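Local coordinates for protein N-acylethanolamine-hydrolyzing acid amidase subunit alpha (Caenorhabditis elegans, PDB 6DY3) that probably degrades bioactive fatty acid amides such as N-palmitoylethanolamine to free fatty acid and ethanolamine, as the alpha subunit of an autocatalytically cleaved heterodimer, at residues Tyr17-Asp22 / Asn30-Asp35; Glu23-Arg28 / Thr71-Glu76; Glu45-Tyr50 / Tyr99-Phe104. All coordinates share one frame; numbering follows the deposited sequence.

Contact 1. Residues Tyr17-Asp22 / Asn30-Asp35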
loop_
_atom_site.group_PDB
_atom_site.type_symbol
_atom_site.label_atom_id
_atom_site.label_comp_id
_atom_site.label_asym_id
_atom_site.label_seq_id
_atom_site.Cartn_x
_atom_site.Cartn_y
_atom_site.Cartn_z
ATOM N N TYR A 17 13.937 -5.453 7.459
ATOM C CA TYR A 17 14.607 -6.534 6.749
ATOM C C TYR A 17 15.173 -5.998 5.446
ATOM O O TYR A 17 14.644 -5.046 4.865
ATOM C CB TYR A 17 13.660 -7.707 6.430
ATOM C CG TYR A 17 13.144 -8.440 7.646
ATOM C CD1 TYR A 17 13.808 -9.556 8.139
ATOM C CD2 TYR A 17 11.994 -8.017 8.303
ATOM C CE1 TYR A 17 13.348 -10.227 9.250
ATOM C CE2 TYR A 17 11.524 -8.683 9.418
ATOM C CZ TYR A 17 12.207 -9.787 9.886
ATOM O OH TYR A 17 11.748 -10.454 10.998
ATOM N N GLU A 18 16.253 -6.626 4.989
ATOM C CA GLU A 18 16.804 -6.382 3.663
ATOM C C GLU A 18 16.493 -7.590 2.794
ATOM O O GLU A 18 16.827 -8.725 3.153
ATOM C CB GLU A 18 18.312 -6.123 3.715
ATOM C CG GLU A 18 18.687 -4.695 4.086
ATOM C CD GLU A 18 20.195 -4.451 4.039
ATOM O OE1 GLU A 18 20.932 -5.310 3.508
ATOM O OE2 GLU A 18 20.644 -3.397 4.537
ATOM N N ILE A 19 15.820 -7.348 1.679
ATOM C CA ILE A 19 15.524 -8.383 0.699
ATOM C C ILE A 19 16.543 -8.228 -0.420
ATOM O O ILE A 19 16.535 -7.233 -1.154
ATOM C CB ILE A 19 14.079 -8.279 0.185
ATOM C CG1 ILE A 19 13.085 -8.542 1.325
ATOM C CG2 ILE A 19 13.837 -9.241 -0.983
ATOM C CD1 ILE A 19 13.230 -9.894 2.006
ATOM N N ASN A 20 17.441 -9.203 -0.531
ATOM C CA ASN A 20 18.508 -9.154 -1.521
ATOM C C ASN A 20 17.969 -9.658 -2.852
ATOM O O ASN A 20 17.630 -10.838 -2.986
ATOM C CB ASN A 20 19.700 -9.986 -1.062
ATOM C CG ASN A 20 20.968 -9.644 -1.812
ATOM O OD1 ASN A 20 20.925 -9.121 -2.926
ATOM N ND2 ASN A 20 22.106 -9.934 -1.205
ATOM N N LEU A 21 17.878 -8.762 -3.834
ATOM C CA LEU A 21 17.444 -9.146 -5.170
ATOM C C LEU A 21 18.495 -9.953 -5.917
ATOM O O LEU A 21 18.175 -10.531 -6.961
ATOM C CB LEU A 21 17.088 -7.901 -5.984
ATOM C CG LEU A 21 15.958 -7.041 -5.424
ATOM C CD1 LEU A 21 15.742 -5.818 -6.306
ATOM C CD2 LEU A 21 14.673 -7.840 -5.289
ATOM N N ASP A 22 19.735 -9.996 -5.424
ATOM C CA ASP A 22 20.762 -10.830 -6.033
ATOM C C ASP A 22 20.622 -12.297 -5.652
ATOM O O ASP A 22 21.135 -13.160 -6.372
ATOM C CB ASP A 22 22.155 -10.338 -5.627
ATOM C CG ASP A 22 22.449 -8.929 -6.115
ATOM O OD1 ASP A 22 21.958 -8.553 -7.201
ATOM O OD2 ASP A 22 23.186 -8.205 -5.414
ATOM N N ASN A 30 13.112 -15.944 3.342
ATOM C CA ASN A 30 13.286 -16.992 4.344
ATOM C C ASN A 30 13.302 -16.412 5.755
ATOM O O ASN A 30 12.594 -16.897 6.645
ATOM C CB ASN A 30 14.573 -17.770 4.075
ATOM C CG ASN A 30 14.551 -18.496 2.748
ATOM O OD1 ASN A 30 13.505 -18.664 2.130
ATOM N ND2 ASN A 30 15.719 -18.922 2.298
ATOM N N GLN A 31 14.110 -15.375 5.980
ATOM C CA GLN A 31 14.257 -14.842 7.330
ATOM C C GLN A 31 12.966 -14.194 7.811
ATOM O O GLN A 31 12.597 -14.324 8.984
ATOM C CB GLN A 31 15.412 -13.845 7.370
ATOM C CG GLN A 31 15.940 -13.565 8.758
ATOM C CD GLN A 31 16.403 -14.826 9.468
ATOM O OE1 GLN A 31 17.284 -15.541 8.982
ATOM N NE2 GLN A 31 15.806 -15.105 10.625
ATOM N N VAL A 32 12.276 -13.476 6.923
ATOM C CA VAL A 32 10.997 -12.868 7.278
ATOM C C VAL A 32 10.012 -13.938 7.730
ATOM O O VAL A 32 9.358 -13.806 8.772
ATOM C CB VAL A 32 10.444 -12.055 6.091
ATOM C CG1 VAL A 32 9.002 -11.613 6.346
ATOM C CG2 VAL A 32 11.332 -10.845 5.819
ATOM N N ILE A 33 9.880 -15.013 6.946
ATOM C CA ILE A 33 8.943 -16.078 7.291
ATOM C C ILE A 33 9.366 -16.758 8.587
ATOM O O ILE A 33 8.536 -17.040 9.461
ATOM C CB ILE A 33 8.832 -17.088 6.131
ATOM C CG1 ILE A 33 8.294 -16.414 4.861
ATOM C CG2 ILE A 33 7.952 -18.272 6.520
ATOM C CD1 ILE A 33 6.938 -15.754 5.017
ATOM N N LYS A 34 10.664 -17.026 8.736
ATOM C CA LYS A 34 11.141 -17.715 9.930
ATOM C C LYS A 34 10.837 -16.913 11.190
ATOM O O LYS A 34 10.499 -17.486 12.233
ATOM C CB LYS A 34 12.639 -17.983 9.806
ATOM C CG LYS A 34 13.224 -18.780 10.953
ATOM C CD LYS A 34 14.732 -18.913 10.816
ATOM C CE LYS A 34 15.331 -19.664 11.994
ATOM N NZ LYS A 34 16.807 -19.809 11.870
ATOM N N ASP A 35 10.939 -15.585 11.114
ATOM C CA ASP A 35 10.728 -14.752 12.291
ATOM C C ASP A 35 9.260 -14.606 12.665
ATOM O O ASP A 35 8.959 -14.321 13.828
ATOM C CB ASP A 35 11.334 -13.364 12.074
ATOM C CG ASP A 35 12.848 -13.392 12.009
ATOM O OD1 ASP A 35 13.435 -12.393 11.541
ATOM O OD2 ASP A 35 13.454 -14.407 12.421
#

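Contact 2. Residues Glu23-Arg28 / Thr71-Glu76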
loop_
_atom_site.group_PDB
_atom_site.type_symbol
_atom_site.label_atom_id
_atom_site.label_comp_id
_atom_site.label_asym_id
_atom_site.label_seq_id
_atom_site.Cartn_x
_atom_site.Cartn_y
_atom_site.Cartn_z
ATOM N N GLU A 23 19.957 -12.595 -4.540
ATOM C CA GLU A 23 19.717 -13.973 -4.157
ATOM C C GLU A 23 18.643 -14.594 -5.049
ATOM O O GLU A 23 17.830 -13.883 -5.645
ATOM C CB GLU A 23 19.279 -14.054 -2.699
ATOM C CG GLU A 23 20.374 -13.724 -1.704
ATOM C CD GLU A 23 19.883 -13.781 -0.273
ATOM O OE1 GLU A 23 18.891 -14.497 -0.011
ATOM O OE2 GLU A 23 20.490 -13.111 0.590
ATOM N N PRO A 24 18.620 -15.921 -5.155
ATOM C CA PRO A 24 17.537 -16.585 -5.889
ATOM C C PRO A 24 16.191 -16.258 -5.267
ATOM O O PRO A 24 16.069 -16.194 -4.034
ATOM C CB PRO A 24 17.873 -18.080 -5.756
ATOM C CG PRO A 24 18.868 -18.169 -4.643
ATOM C CD PRO A 24 19.620 -16.882 -4.665
ATOM N N PRO A 25 15.153 -16.042 -6.081
ATOM C CA PRO A 25 13.880 -15.554 -5.519
ATOM C C PRO A 25 13.269 -16.462 -4.463
ATOM O O PRO A 25 12.578 -15.965 -3.564
ATOM C CB PRO A 25 12.976 -15.442 -6.757
ATOM C CG PRO A 25 13.900 -15.357 -7.913
ATOM C CD PRO A 25 15.076 -16.198 -7.544
ATOM N N SER A 26 13.489 -17.777 -4.545
ATOM C CA SER A 26 12.897 -18.706 -3.588
ATOM C C SER A 26 13.505 -18.604 -2.192
ATOM O O SER A 26 12.980 -19.229 -1.264
ATOM C CB SER A 26 13.038 -20.137 -4.101
ATOM O OG SER A 26 14.399 -20.489 -4.256
ATOM N N GLN A 27 14.587 -17.847 -2.018
ATOM C CA GLN A 27 15.281 -17.757 -0.741
ATOM C C GLN A 27 15.195 -16.377 -0.110
ATOM O O GLN A 27 15.709 -16.184 0.996
ATOM C CB GLN A 27 16.757 -18.137 -0.929
ATOM C CG GLN A 27 16.929 -19.439 -1.682
ATOM C CD GLN A 27 16.301 -20.601 -0.945
ATOM O OE1 GLN A 27 16.556 -20.806 0.244
ATOM N NE2 GLN A 27 15.386 -21.298 -1.613
ATOM N N ARG A 28 14.542 -15.420 -0.770
ATOM C CA ARG A 28 14.652 -14.026 -0.360
ATOM C C ARG A 28 13.885 -13.747 0.929
ATOM O O ARG A 28 14.316 -12.926 1.749
ATOM C CB ARG A 28 14.153 -13.126 -1.486
ATOM C CG ARG A 28 15.031 -13.142 -2.721
ATOM C CD ARG A 28 14.399 -12.349 -3.847
ATOM N NE ARG A 28 15.180 -12.429 -5.076
ATOM C CZ ARG A 28 14.831 -11.848 -6.220
ATOM N NH1 ARG A 28 13.711 -11.141 -6.297
ATOM N NH2 ARG A 28 15.603 -11.974 -7.290
ATOM N N THR A 71 5.283 -12.958 -13.062
ATOM C CA THR A 71 6.542 -13.271 -13.717
ATOM C C THR A 71 7.189 -14.468 -13.029
ATOM O O THR A 71 6.852 -14.818 -11.896
ATOM C CB THR A 71 7.499 -12.074 -13.671
ATOM O OG1 THR A 71 7.921 -11.839 -12.320
ATOM C CG2 THR A 71 6.835 -10.823 -14.210
ATOM N N THR A 72 8.131 -15.104 -13.728
ATOM C CA THR A 72 8.834 -16.243 -13.143
ATOM C C THR A 72 9.490 -15.866 -11.818
ATOM O O THR A 72 9.468 -16.650 -10.861
ATOM C CB THR A 72 9.878 -16.780 -14.123
ATOM O OG1 THR A 72 9.249 -17.074 -15.377
ATOM C CG2 THR A 72 10.528 -18.048 -13.587
ATOM N N GLU A 73 10.070 -14.666 -11.739
ATOM C CA GLU A 73 10.702 -14.225 -10.500
ATOM C C GLU A 73 9.705 -14.236 -9.349
ATOM O O GLU A 73 9.974 -14.797 -8.281
ATOM C CB GLU A 73 11.293 -12.827 -10.687
ATOM C CG GLU A 73 11.949 -12.254 -9.432
ATOM C CD GLU A 73 12.361 -10.796 -9.586
ATOM O OE1 GLU A 73 11.966 -10.158 -10.584
ATOM O OE2 GLU A 73 13.087 -10.292 -8.705
ATOM N N ILE A 74 8.537 -13.623 -9.552
ATOM C CA ILE A 74 7.547 -13.567 -8.485
ATOM C C ILE A 74 7.009 -14.961 -8.183
ATOM O O ILE A 74 6.672 -15.270 -7.032
ATOM C CB ILE A 74 6.415 -12.591 -8.865
ATOM C CG1 ILE A 74 6.944 -11.157 -9.003
ATOM C CG2 ILE A 74 5.284 -12.641 -7.842
ATOM C CD1 ILE A 74 7.508 -10.557 -7.725
ATOM N N GLN A 75 6.899 -15.817 -9.199
ATOM C CA GLN A 75 6.452 -17.186 -8.963
ATOM C C GLN A 75 7.370 -17.897 -7.978
ATOM O O GLN A 75 6.909 -18.567 -7.047
ATOM C CB GLN A 75 6.401 -17.951 -10.283
ATOM C CG GLN A 75 5.340 -17.473 -11.242
ATOM C CD GLN A 75 5.359 -18.242 -12.547
ATOM O OE1 GLN A 75 5.594 -19.453 -12.566
ATOM N NE2 GLN A 75 5.113 -17.542 -13.648
ATOM N N GLU A 76 8.682 -17.759 -8.166
ATOM C CA GLU A 76 9.618 -18.454 -7.296
ATOM C C GLU A 76 9.578 -17.895 -5.878
ATOM O O GLU A 76 9.721 -18.648 -4.908
ATOM C CB GLU A 76 11.025 -18.364 -7.882
ATOM C CG GLU A 76 11.181 -19.080 -9.209
ATOM C CD GLU A 76 12.560 -18.892 -9.815
ATOM O OE1 GLU A 76 13.498 -18.505 -9.082
ATOM O OE2 GLU A 76 12.706 -19.127 -11.034
#

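Contact 3. Residues Glu45-Tyr50 / Tyr99-Phe104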
loop_
_atom_site.group_PDB
_atom_site.type_symbol
_atom_site.label_atom_id
_atom_site.label_comp_id
_atom_site.label_asym_id
_atom_site.label_seq_id
_atom_site.Cartn_x
_atom_site.Cartn_y
_atom_site.Cartn_z
ATOM N N GLU A 45 -5.751 -18.468 8.074
ATOM C CA GLU A 45 -7.073 -18.978 8.411
ATOM C C GLU A 45 -8.067 -17.842 8.588
ATOM O O GLU A 45 -9.240 -17.969 8.222
ATOM C CB GLU A 45 -6.999 -19.830 9.679
ATOM C CG GLU A 45 -8.335 -20.405 10.115
ATOM C CD GLU A 45 -8.239 -21.199 11.402
ATOM O OE1 GLU A 45 -7.140 -21.238 11.999
ATOM O OE2 GLU A 45 -9.263 -21.783 11.819
ATOM N N GLU A 46 -7.618 -16.729 9.166
ATOM C CA GLU A 46 -8.516 -15.612 9.427
ATOM C C GLU A 46 -8.763 -14.768 8.182
ATOM O O GLU A 46 -9.849 -14.197 8.033
ATOM C CB GLU A 46 -7.947 -14.739 10.548
ATOM C CG GLU A 46 -8.957 -13.775 11.139
ATOM C CD GLU A 46 -10.184 -14.487 11.691
ATOM O OE1 GLU A 46 -10.028 -15.574 12.295
ATOM O OE2 GLU A 46 -11.303 -13.963 11.516
ATOM N N THR A 47 -7.777 -14.671 7.286
ATOM C CA THR A 47 -7.964 -13.911 6.053
ATOM C C THR A 47 -8.964 -14.591 5.125
ATOM O O THR A 47 -9.792 -13.916 4.500
ATOM C CB THR A 47 -6.625 -13.721 5.339
ATOM O OG1 THR A 47 -5.699 -13.091 6.225
ATOM C CG2 THR A 47 -6.787 -12.848 4.103
ATOM N N LYS A 48 -8.891 -15.922 5.008
ATOM C CA LYS A 48 -9.789 -16.642 4.112
ATOM C C LYS A 48 -11.248 -16.382 4.455
ATOM O O LYS A 48 -12.098 -16.332 3.559
ATOM C CB LYS A 48 -9.506 -18.146 4.176
ATOM C CG LYS A 48 -8.128 -18.564 3.666
ATOM C CD LYS A 48 -8.057 -20.073 3.418
ATOM C CE LYS A 48 -8.411 -20.884 4.664
ATOM N NZ LYS A 48 -8.468 -22.344 4.375
ATOM N N LYS A 49 -11.554 -16.204 5.740
ATOM C CA LYS A 49 -12.927 -15.961 6.158
ATOM C C LYS A 49 -13.513 -14.703 5.532
ATOM O O LYS A 49 -14.739 -14.568 5.476
ATOM C CB LYS A 49 -12.974 -15.859 7.678
ATOM C CG LYS A 49 -12.525 -17.123 8.381
ATOM C CD LYS A 49 -12.585 -16.966 9.887
ATOM C CE LYS A 49 -12.024 -18.188 10.595
ATOM N NZ LYS A 49 -12.004 -18.013 12.078
ATOM N N TYR A 50 -12.674 -13.778 5.064
ATOM C CA TYR A 50 -13.169 -12.554 4.451
ATOM C C TYR A 50 -13.550 -12.734 2.990
ATOM O O TYR A 50 -14.213 -11.856 2.429
ATOM C CB TYR A 50 -12.120 -11.451 4.565
ATOM C CG TYR A 50 -11.989 -10.864 5.958
ATOM C CD1 TYR A 50 -12.668 -9.708 6.314
ATOM C CD2 TYR A 50 -11.179 -11.471 6.914
ATOM C CE1 TYR A 50 -12.541 -9.167 7.583
ATOM C CE2 TYR A 50 -11.047 -10.937 8.185
ATOM C CZ TYR A 50 -11.728 -9.785 8.514
ATOM O OH TYR A 50 -11.597 -9.252 9.777
ATOM N N TYR A 99 -5.609 -8.387 -2.474
ATOM C CA TYR A 99 -4.782 -7.686 -1.497
ATOM C C TYR A 99 -5.621 -7.033 -0.404
ATOM O O TYR A 99 -5.156 -6.912 0.734
ATOM C CB TYR A 99 -3.910 -6.635 -2.203
ATOM C CG TYR A 99 -4.687 -5.526 -2.884
ATOM C CD1 TYR A 99 -4.965 -4.337 -2.217
ATOM C CD2 TYR A 99 -5.143 -5.666 -4.187
ATOM C CE1 TYR A 99 -5.681 -3.320 -2.828
ATOM C CE2 TYR A 99 -5.862 -4.655 -4.808
ATOM C CZ TYR A 99 -6.129 -3.482 -4.124
ATOM O OH TYR A 99 -6.848 -2.471 -4.735
ATOM N N ASP A 100 -6.859 -6.638 -0.709
ATOM C CA ASP A 100 -7.689 -5.877 0.220
ATOM C C ASP A 100 -8.885 -6.675 0.731
ATOM O O ASP A 100 -9.829 -6.089 1.271
ATOM C CB ASP A 100 -8.180 -4.593 -0.447
ATOM C CG ASP A 100 -9.203 -4.865 -1.542
ATOM O OD1 ASP A 100 -9.190 -5.985 -2.100
ATOM O OD2 ASP A 100 -10.028 -3.973 -1.837
ATOM N N VAL A 101 -8.869 -8.000 0.585
ATOM C CA VAL A 101 -10.061 -8.770 0.918
ATOM C C VAL A 101 -10.367 -8.678 2.406
ATOM O O VAL A 101 -11.538 -8.673 2.805
ATOM C CB VAL A 101 -9.898 -10.232 0.461
ATOM C CG1 VAL A 101 -8.814 -10.943 1.269
ATOM C CG2 VAL A 101 -11.217 -10.961 0.554
ATOM N N ALA A 102 -9.341 -8.606 3.249
ATOM C CA ALA A 102 -9.529 -8.502 4.689
ATOM C C ALA A 102 -9.393 -7.075 5.191
ATOM O O ALA A 102 -9.469 -6.846 6.400
ATOM C CB ALA A 102 -8.537 -9.411 5.421
ATOM N N ALA A 103 -9.201 -6.111 4.291
ATOM C CA ALA A 103 -9.082 -4.716 4.697
ATOM C C ALA A 103 -10.436 -4.104 5.027
ATOM O O ALA A 103 -10.557 -3.344 5.994
ATOM C CB ALA A 103 -8.396 -3.917 3.592
ATOM N N PHE A 104 -11.464 -4.426 4.249
ATOM C CA PHE A 104 -12.783 -3.822 4.392
ATOM C C PHE A 104 -13.807 -4.946 4.454
ATOM O O PHE A 104 -14.001 -5.667 3.471
ATOM C CB PHE A 104 -13.062 -2.865 3.229
ATOM C CG PHE A 104 -14.319 -2.063 3.388
ATOM C CD1 PHE A 104 -14.528 -1.297 4.521
ATOM C CD2 PHE A 104 -15.285 -2.062 2.398
ATOM C CE1 PHE A 104 -15.687 -0.552 4.668
ATOM C CE2 PHE A 104 -16.446 -1.319 2.540
ATOM C CZ PHE A 104 -16.646 -0.564 3.675
#

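Contact 1. Residues Tyr17-Asp22 / Asn30-Asp35
Tyr17 reaches from strand 15-20 onto helix 30-36 and meets it with both its ring and its hydroxyl. Val32 CG2 lies over one ring face, 3.7 Å from the centroid of the Tyr17 ring, a CH-pi contact close to the ring normal and shifted toward the CG end. Asp35 OD1 lies at the ring's edge, in its plane, and takes a hydrogen bond from Tyr17 OH (2.6 Å) on its anti lone pair, with ring and carboxylate planes 37° apart. Tyr17 CG stands anti to the carbonyl carbon (chi1 -66°), which lays the ring along the helix from Val32 to Asp35, one turn apart.

A second shell steadies the acid. Gln31 NE2 donates to Asp35 OD2 (3.0 Å), approaching from above the carboxylate plane, so each oxygen has its own donor. Ile19 CD1 adds a looser apolar touch to Val32 CG2 at 4.4 Å.

Residues 17-20 pair in a parallel beta ladder with a strand of the beta subunit, whose Ile32 packs on both Tyr17 and Val32. Strand 17-20 runs at 141° to helix 30-35, and Ile33 turns from the strand to pack on helix 72-85.

Contact 2. Residues Glu23-Arg28 / Thr71-Glu76
Ser26 and Glu76 bring their CA atoms to 5.0 Å where the irregular segment 23-28 runs against the start of helix 72-85, and Ser26 CA makes a CA-H...O contact of 3.4 Å to Glu76 O. Segment 23-28 is bent into a tight turn by the bond from Gln27 N to Pro24 O, which presents Pro25 to the helix.

The Pro25 ring fits between two acids one turn apart. Its CB packs against Glu76 CB at 3.7 Å, while its CG meets Glu73 CG at 4.0 Å, the two side chains crossing at about a right angle.

Arg28 carries the charged part. Its extended chain sends NH1 to Glu73 OE2 (2.6 Å), a nearly straight salt bridge (168° at the hydrogen) that lies in the guanidinium plane and uses the anti lone pair of OE2; the weak bond from NH2 goes to the same oxygen. The carboxylate stands almost perpendicular to the guanidinium, 88° apart. Glu73 CG sits anti to its own backbone N (chi1 178°), carrying the acid off the helix to the arginine. Arg28 NE donates to Glu23 O (3.1 Å), fixing the guanidinium's rotation from inside the loop, and NH1 also bridges to Glu77. Were Arg28 a leucine, Glu73 and Glu77 would probably lose a shared positive mate and Glu23 O its donor, leaving the loop freer to move off the helix.

The pattern is that of a capped helix start: Thr71 OG1, at the N-cap, weakly accepts from Ile74 N, and the first-turn Glu73 anchors the strand-to-helix loop.

Contact 3. Residues Glu45-Tyr50 / Tyr99-Phe104
Tyr50 N donates to Thr47 O (2.9 Å), a backbone bond near the C-terminal end of helix 40-48, and the same two residues meet the segment 99-104. The contact belongs to the alpha subunit of an Ntn-type amidase of the acid ceramidase family; segment 99-104, after helix 89-97, lies near the chain's C-terminal end and is itself bent by the bond from Ala103 N to Asp100 O (3.1 Å).

No hydrogen bond joins the two segments, and packing carries the contact. The Tyr50 ring lies flat against Ala102: CB of the alanine sits over one face, 3.9 Å from the centroid of the Tyr50 ring and 21° off its normal, as a CH-pi contact. Ala102 CA reaches Tyr50 CG at 3.6 Å, so the alanine backbone shares that contact at the inner end of the ring. Thr47 O lies at the ring's edge, in its plane. A chi1 of -74° places Tyr50 CG anti to the carbonyl carbon, turning the ring along the neighbouring backbone.

Much of the surroundings belongs to the beta subunit. The Tyr50 hydroxyl hydrogen-bonds to Asp22 of that subunit, Phe104 stacks on its Tyr72, and Arg107 of this chain makes a cation-pi contact with Tyr50.

Thr47 splits its branches: OG1 bonds back to Val43 O in its own helix, whereas CG2, anti to the backbone N, enters the angle between Val101 and Ala102. Its methyl lies 4.0 Å from Val101 CG1, while the valine's other methyl, CG2, rests 3.6 Å from Tyr50 O.

Overall arrangement
Contacts 1 and 2 adjoin and share the excursion from strand 15-20 to helix 30-36: segment 23-28 begins where 17-22 ends, and Arg28 packs on Ile19 and Leu21 of the preceding segment. Contact 3 lies across the chain's centre, about 24 Å centre to centre from contact 1, and touches neither. Contacts 1 and 3 are buried and ring-based, each with a methyl over a tyrosine face, but the hydroxyl finds its acid within contact 1 and in the beta subunit in contact 3. Contact 2 is the surface one, held by a salt bridge and proline packing. Both buried contacts are extensively joined to the beta subunit, contact 1 through a shared sheet.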